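Local coordinates for uncharacterized protein HI_0666 (Haemophilus influenzae, PDB 7CZO), which probably serves as the HipA N-terminal-domain component of a HipBA toxin-antitoxin system with an unusual three-component regulatory mechanism, at residues 10-14 against 15-19; 54-58 against 59-63. One frame throughout, in Å; residues are numbered along the deposited sequence.

Contact 1. Residues 10-14 against 15-19; sequences VFLYG and EFIGL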
loop_
_atom_site.group_PDB
_atom_site.type_symbol
_atom_site.label_atom_id
_atom_site.label_comp_id
_atom_site.label_asym_id
_atom_site.label_seq_id
_atom_site.Cartn_x
_atom_site.Cartn_y
_atom_site.Cartn_z
ATOM N N VAL A 10 1.829 -7.207 -2.473
ATOM C CA VAL A 10 0.405 -7.039 -2.296
ATOM C C VAL A 10 -0.306 -8.301 -2.681
ATOM O O VAL A 10 -0.191 -8.768 -3.814
ATOM C CB VAL A 10 -0.101 -5.891 -3.175
ATOM C CG1 VAL A 10 -1.625 -5.905 -3.283
ATOM C CG2 VAL A 10 0.429 -4.552 -2.617
ATOM N N PHE A 11 -1.053 -8.834 -1.726
ATOM C CA PHE A 11 -1.840 -10.047 -1.900
ATOM C C PHE A 11 -3.335 -9.701 -1.827
ATOM O O PHE A 11 -3.720 -8.850 -1.046
ATOM C CB PHE A 11 -1.498 -11.035 -0.787
ATOM C CG PHE A 11 -0.106 -11.570 -0.844
ATOM C CD1 PHE A 11 0.941 -10.890 -0.247
ATOM C CD2 PHE A 11 0.170 -12.767 -1.500
ATOM C CE1 PHE A 11 2.240 -11.390 -0.288
ATOM C CE2 PHE A 11 1.467 -13.278 -1.544
ATOM C CZ PHE A 11 2.501 -12.581 -0.931
ATOM N N LEU A 12 -4.139 -10.352 -2.664
ATOM C CA LEU A 12 -5.628 -10.240 -2.702
ATOM C C LEU A 12 -6.267 -11.670 -2.730
ATOM O O LEU A 12 -5.854 -12.553 -3.498
ATOM C CB LEU A 12 -6.022 -9.485 -3.929
ATOM C CG LEU A 12 -7.468 -9.078 -4.094
ATOM C CD1 LEU A 12 -7.986 -8.318 -2.887
ATOM C CD2 LEU A 12 -7.577 -8.216 -5.353
ATOM N N TYR A 13 -7.204 -11.929 -1.828
ATOM C CA TYR A 13 -7.723 -13.283 -1.605
ATOM C C TYR A 13 -6.661 -14.366 -1.727
ATOM O O TYR A 13 -6.922 -15.405 -2.357
ATOM C CB TYR A 13 -8.859 -13.619 -2.593
ATOM C CG TYR A 13 -9.901 -12.524 -2.711
ATOM C CD1 TYR A 13 -10.741 -12.197 -1.667
ATOM C CD2 TYR A 13 -10.035 -11.839 -3.856
ATOM C CE1 TYR A 13 -11.696 -11.200 -1.821
ATOM C CE2 TYR A 13 -10.944 -10.833 -4.000
ATOM C CZ TYR A 13 -11.781 -10.518 -2.992
ATOM O OH TYR A 13 -12.681 -9.455 -3.197
ATOM N N GLY A 14 -5.491 -14.147 -1.130
ATOM C CA GLY A 14 -4.467 -15.198 -1.006
ATOM C C GLY A 14 -3.362 -15.144 -2.059
ATOM O O GLY A 14 -2.291 -15.715 -1.863
ATOM N N GLU A 15 -3.612 -14.444 -3.167
ATOM C CA GLU A 15 -2.706 -14.449 -4.311
ATOM C C GLU A 15 -1.929 -13.137 -4.451
ATOM O O GLU A 15 -2.528 -12.066 -4.469
ATOM C CB GLU A 15 -3.504 -14.669 -5.612
ATOM C CG GLU A 15 -4.498 -15.822 -5.584
ATOM C CD GLU A 15 -3.842 -17.186 -5.395
ATOM O OE1 GLU A 15 -2.814 -17.475 -6.064
ATOM O OE2 GLU A 15 -4.374 -17.976 -4.584
ATOM N N PHE A 16 -0.608 -13.249 -4.574
ATOM C CA PHE A 16 0.280 -12.143 -4.907
ATOM C C PHE A 16 -0.188 -11.524 -6.198
ATOM O O PHE A 16 -0.231 -12.219 -7.207
ATOM C CB PHE A 16 1.706 -12.672 -5.097
ATOM C CG PHE A 16 2.713 -11.637 -5.476
ATOM C CD1 PHE A 16 2.635 -10.333 -4.997
ATOM C CD2 PHE A 16 3.785 -11.978 -6.273
ATOM C CE1 PHE A 16 3.591 -9.386 -5.338
ATOM C CE2 PHE A 16 4.750 -11.037 -6.614
ATOM C CZ PHE A 16 4.654 -9.739 -6.145
ATOM N N ILE A 17 -0.564 -10.236 -6.158
ATOM C CA ILE A 17 -1.024 -9.539 -7.360
ATOM C C ILE A 17 -0.136 -8.358 -7.802
ATOM O O ILE A 17 -0.307 -7.866 -8.921
ATOM C CB ILE A 17 -2.457 -9.016 -7.196
ATOM C CG1 ILE A 17 -2.488 -7.847 -6.225
ATOM C CG2 ILE A 17 -3.370 -10.103 -6.691
ATOM C CD1 ILE A 17 -3.851 -7.216 -6.041
ATOM N N GLY A 18 0.780 -7.874 -6.951
ATOM C CA GLY A 18 1.598 -6.708 -7.335
ATOM C C GLY A 18 2.401 -6.066 -6.221
ATOM O O GLY A 18 2.567 -6.660 -5.167
ATOM N N LEU A 19 2.852 -4.827 -6.427
ATOM C CA LEU A 19 3.882 -4.222 -5.551
ATOM C C LEU A 19 3.558 -2.778 -5.263
ATOM O O LEU A 19 3.272 -2.023 -6.167
ATOM C CB LEU A 19 5.249 -4.263 -6.230
ATOM C CG LEU A 19 5.807 -5.653 -6.533
ATOM C CD1 LEU A 19 6.853 -5.567 -7.630
ATOM C CD2 LEU A 19 6.386 -6.266 -5.262
#
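Phe-11 and Phe-16 meet across the hairpin as a non-hydrogen-bonded antiparallel pair next to a tight turn, their rings set obliquely with centroids 5.7 Å apart and planes at 43°. On the other face of the hairpin Ile-17 reaches back over the first strand. Its CB lies near Val-10 O; from there CG2, set beside the backbone N, turns to Leu-12 CB, while CG1 (chi1 71°, between the backbone N and the carbonyl carbon) meets Val-10 CG1 at 3.6 Å. The tip, CD1, spans both neighbours, 3.8 Å from Val-10 CG1 and 3.8 Å from Leu-12 CB. Leu-40 and Tyr-35 add to this apolar face. Val-10 O accepts a nearly straight bond from Ile-17 N (2.8 Å, 170° at the hydrogen) and a weak one from Gly-18 N, whereas Val-10 N donates to Gly-18 O at 2.8 Å. Val-10 O also lies at the edge of the Phe-16 ring, near its plane, 3.4 Å from Phe-16 CD1. Leu-12 and Glu-15 exchange two backbone bonds, closing a type I' turn through Tyr-13 and Gly-14, both with positive phi. Ile-17 and Gly-18 together oppose Val-10, the signature of a classic beta bulge, here in the two-residue beta hairpin that joins neighbouring strands of the antiparallel sheet.

Contact 2. Residues 54-58 against 59-63; sequences DTLFP and YFASL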
loop_
_atom_site.group_PDB
_atom_site.type_symbol
_atom_site.label_atom_id
_atom_site.label_comp_id
_atom_site.label_asym_id
_atom_site.label_seq_id
_atom_site.Cartn_x
_atom_site.Cartn_y
_atom_site.Cartn_z
ATOM N N ASP A 54 1.893 11.300 -6.220
ATOM C CA ASP A 54 2.731 12.009 -5.253
ATOM C C ASP A 54 2.084 11.930 -3.879
ATOM O O ASP A 54 2.657 12.358 -2.899
ATOM C CB ASP A 54 2.998 13.464 -5.674
ATOM C CG ASP A 54 1.726 14.279 -5.854
ATOM O OD1 ASP A 54 0.612 13.717 -5.699
ATOM O OD2 ASP A 54 1.848 15.494 -6.148
ATOM N N THR A 55 0.877 11.399 -3.801
ATOM C CA THR A 55 0.294 11.132 -2.504
ATOM C C THR A 55 -0.439 9.812 -2.516
ATOM O O THR A 55 -1.035 9.418 -3.534
ATOM C CB THR A 55 -0.757 12.145 -2.145
ATOM O OG1 THR A 55 -1.791 12.008 -3.104
ATOM C CG2 THR A 55 -0.185 13.561 -2.153
ATOM N N LEU A 56 -0.418 9.176 -1.350
ATOM C CA LEU A 56 -0.915 7.844 -1.174
ATOM C C LEU A 56 -2.268 7.654 -1.865
ATOM O O LEU A 56 -3.300 8.239 -1.516
ATOM C CB LEU A 56 -1.005 7.535 0.339
ATOM C CG LEU A 56 -1.533 6.141 0.682
ATOM C CD1 LEU A 56 -0.579 5.045 0.218
ATOM C CD2 LEU A 56 -1.819 6.034 2.161
ATOM N N PHE A 57 -2.259 6.809 -2.869
ATOM C CA PHE A 57 -3.493 6.399 -3.504
ATOM C C PHE A 57 -4.670 6.369 -2.521
ATOM O O PHE A 57 -4.650 5.673 -1.530
ATOM C CB PHE A 57 -3.275 5.025 -4.105
ATOM C CG PHE A 57 -2.123 4.980 -5.091
ATOM C CD1 PHE A 57 -2.239 5.574 -6.320
ATOM C CD2 PHE A 57 -0.942 4.367 -4.771
ATOM C CE1 PHE A 57 -1.213 5.545 -7.221
ATOM C CE2 PHE A 57 0.093 4.330 -5.667
ATOM C CZ PHE A 57 -0.040 4.932 -6.898
ATOM N N PRO A 58 -5.709 7.130 -2.797
ATOM C CA PRO A 58 -6.939 7.049 -2.009
ATOM C C PRO A 58 -7.397 5.646 -1.630
ATOM O O PRO A 58 -7.883 5.436 -0.510
ATOM C CB PRO A 58 -7.978 7.682 -2.948
ATOM C CG PRO A 58 -7.194 8.739 -3.666
ATOM C CD PRO A 58 -5.816 8.136 -3.872
ATOM N N TYR A 59 -7.274 4.695 -2.551
ATOM C CA TYR A 59 -7.726 3.354 -2.254
ATOM C C TYR A 59 -6.924 2.778 -1.075
ATOM O O TYR A 59 -7.508 2.224 -0.119
ATOM C CB TYR A 59 -7.650 2.419 -3.473
ATOM C CG TYR A 59 -8.111 1.055 -3.093
ATOM C CD1 TYR A 59 -9.466 0.810 -2.884
ATOM C CD2 TYR A 59 -7.194 0.033 -2.803
ATOM C CE1 TYR A 59 -9.916 -0.434 -2.462
ATOM C CE2 TYR A 59 -7.634 -1.224 -2.379
ATOM C CZ TYR A 59 -9.002 -1.443 -2.211
ATOM O OH TYR A 59 -9.481 -2.652 -1.794
ATOM N N PHE A 60 -5.599 2.904 -1.132
ATOM C CA PHE A 60 -4.755 2.372 -0.072
ATOM C C PHE A 60 -4.899 3.212 1.201
ATOM O O PHE A 60 -4.960 2.690 2.295
ATOM C CB PHE A 60 -3.300 2.307 -0.522
ATOM C CG PHE A 60 -2.998 1.177 -1.457
ATOM C CD1 PHE A 60 -2.770 -0.108 -0.979
ATOM C CD2 PHE A 60 -2.894 1.393 -2.822
ATOM C CE1 PHE A 60 -2.476 -1.165 -1.858
ATOM C CE2 PHE A 60 -2.595 0.334 -3.715
ATOM C CZ PHE A 60 -2.392 -0.941 -3.235
ATOM N N ALA A 61 -4.971 4.519 1.093
ATOM C CA ALA A 61 -5.228 5.298 2.306
ATOM C C ALA A 61 -6.528 4.844 2.944
ATOM O O ALA A 61 -6.669 4.926 4.152
ATOM C CB ALA A 61 -5.306 6.785 2.008
ATOM N N SER A 62 -7.499 4.402 2.146
ATOM C CA SER A 62 -8.817 3.984 2.695
ATOM C C SER A 62 -8.740 2.717 3.580
ATOM O O SER A 62 -9.615 2.486 4.387
ATOM C CB SER A 62 -9.829 3.738 1.581
ATOM O OG SER A 62 -9.732 2.381 1.124
ATOM N N LEU A 63 -7.698 1.911 3.418
ATOM C CA LEU A 63 -7.536 0.653 4.178
ATOM C C LEU A 63 -7.072 0.879 5.592
ATOM O O LEU A 63 -7.063 -0.033 6.393
ATOM C CB LEU A 63 -6.507 -0.278 3.504
ATOM C CG LEU A 63 -6.806 -0.679 2.052
ATOM C CD1 LEU A 63 -5.946 -1.799 1.500
ATOM C CD2 LEU A 63 -8.258 -1.080 1.931
#
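At Phe-57 the backbone leaves an extended course and enters the helix at Pro-58, with Phe-57 O taking a bond from Ala-61 N that is straight at the hydrogen (2.9 Å, 175°). This is a helix N-terminus with Phe-57 as the N-cap residue and proline in the first turn, where lacking an N-H costs no helical bond. Leu-56, just before the cap, folds its side chain back over that turn: with CG anti to the backbone N (chi1 180°), CD2 reaches Ala-61 CB at 3.6 Å and CD1 meets Phe-60 CB at 3.9 Å, the leucine and phenylalanine side chains roughly perpendicular. The Phe-57 and Phe-60 side chains run alongside each other in the same direction, and Phe-57 CB sits in plane at the edge of the Phe-60 ring, 3.9 Å from Phe-60 CD2. Both phenylalanines pack on Phe-29 and Leu-20 of the sheet, while Leu-56 and Ala-61 touch Met-84 of helix 82-91. Farther along the turn, Ser-62 N bonds to Pro-58 O, and the serine hydroxyl turns back along the chain, where Ser-62 OG donates to Tyr-59 O at 2.6 Å.

Overall arrangement
From the N terminus, strand 7-12 runs into contact 1, which closes the tight hairpin turn and sends the chain back along strand 15-22. The chain then adds strand 27-31 and, after a long connection, edge strand 51-53, from which contact 2 leads into helix 58-62. The two contacts follow in series, neither nested nor crossing; their centres are about 17 Å apart, on opposite sides of the chain's centre, and their nearest atoms about 5 Å. Contact 1 joins two neighbouring strands inside the sheet, whereas contact 2 closes no long loop but brings the first helix against both the sheet and helix 82-91. Leu-40 links them, touching Leu-12 as well as Tyr-59 and Phe-60.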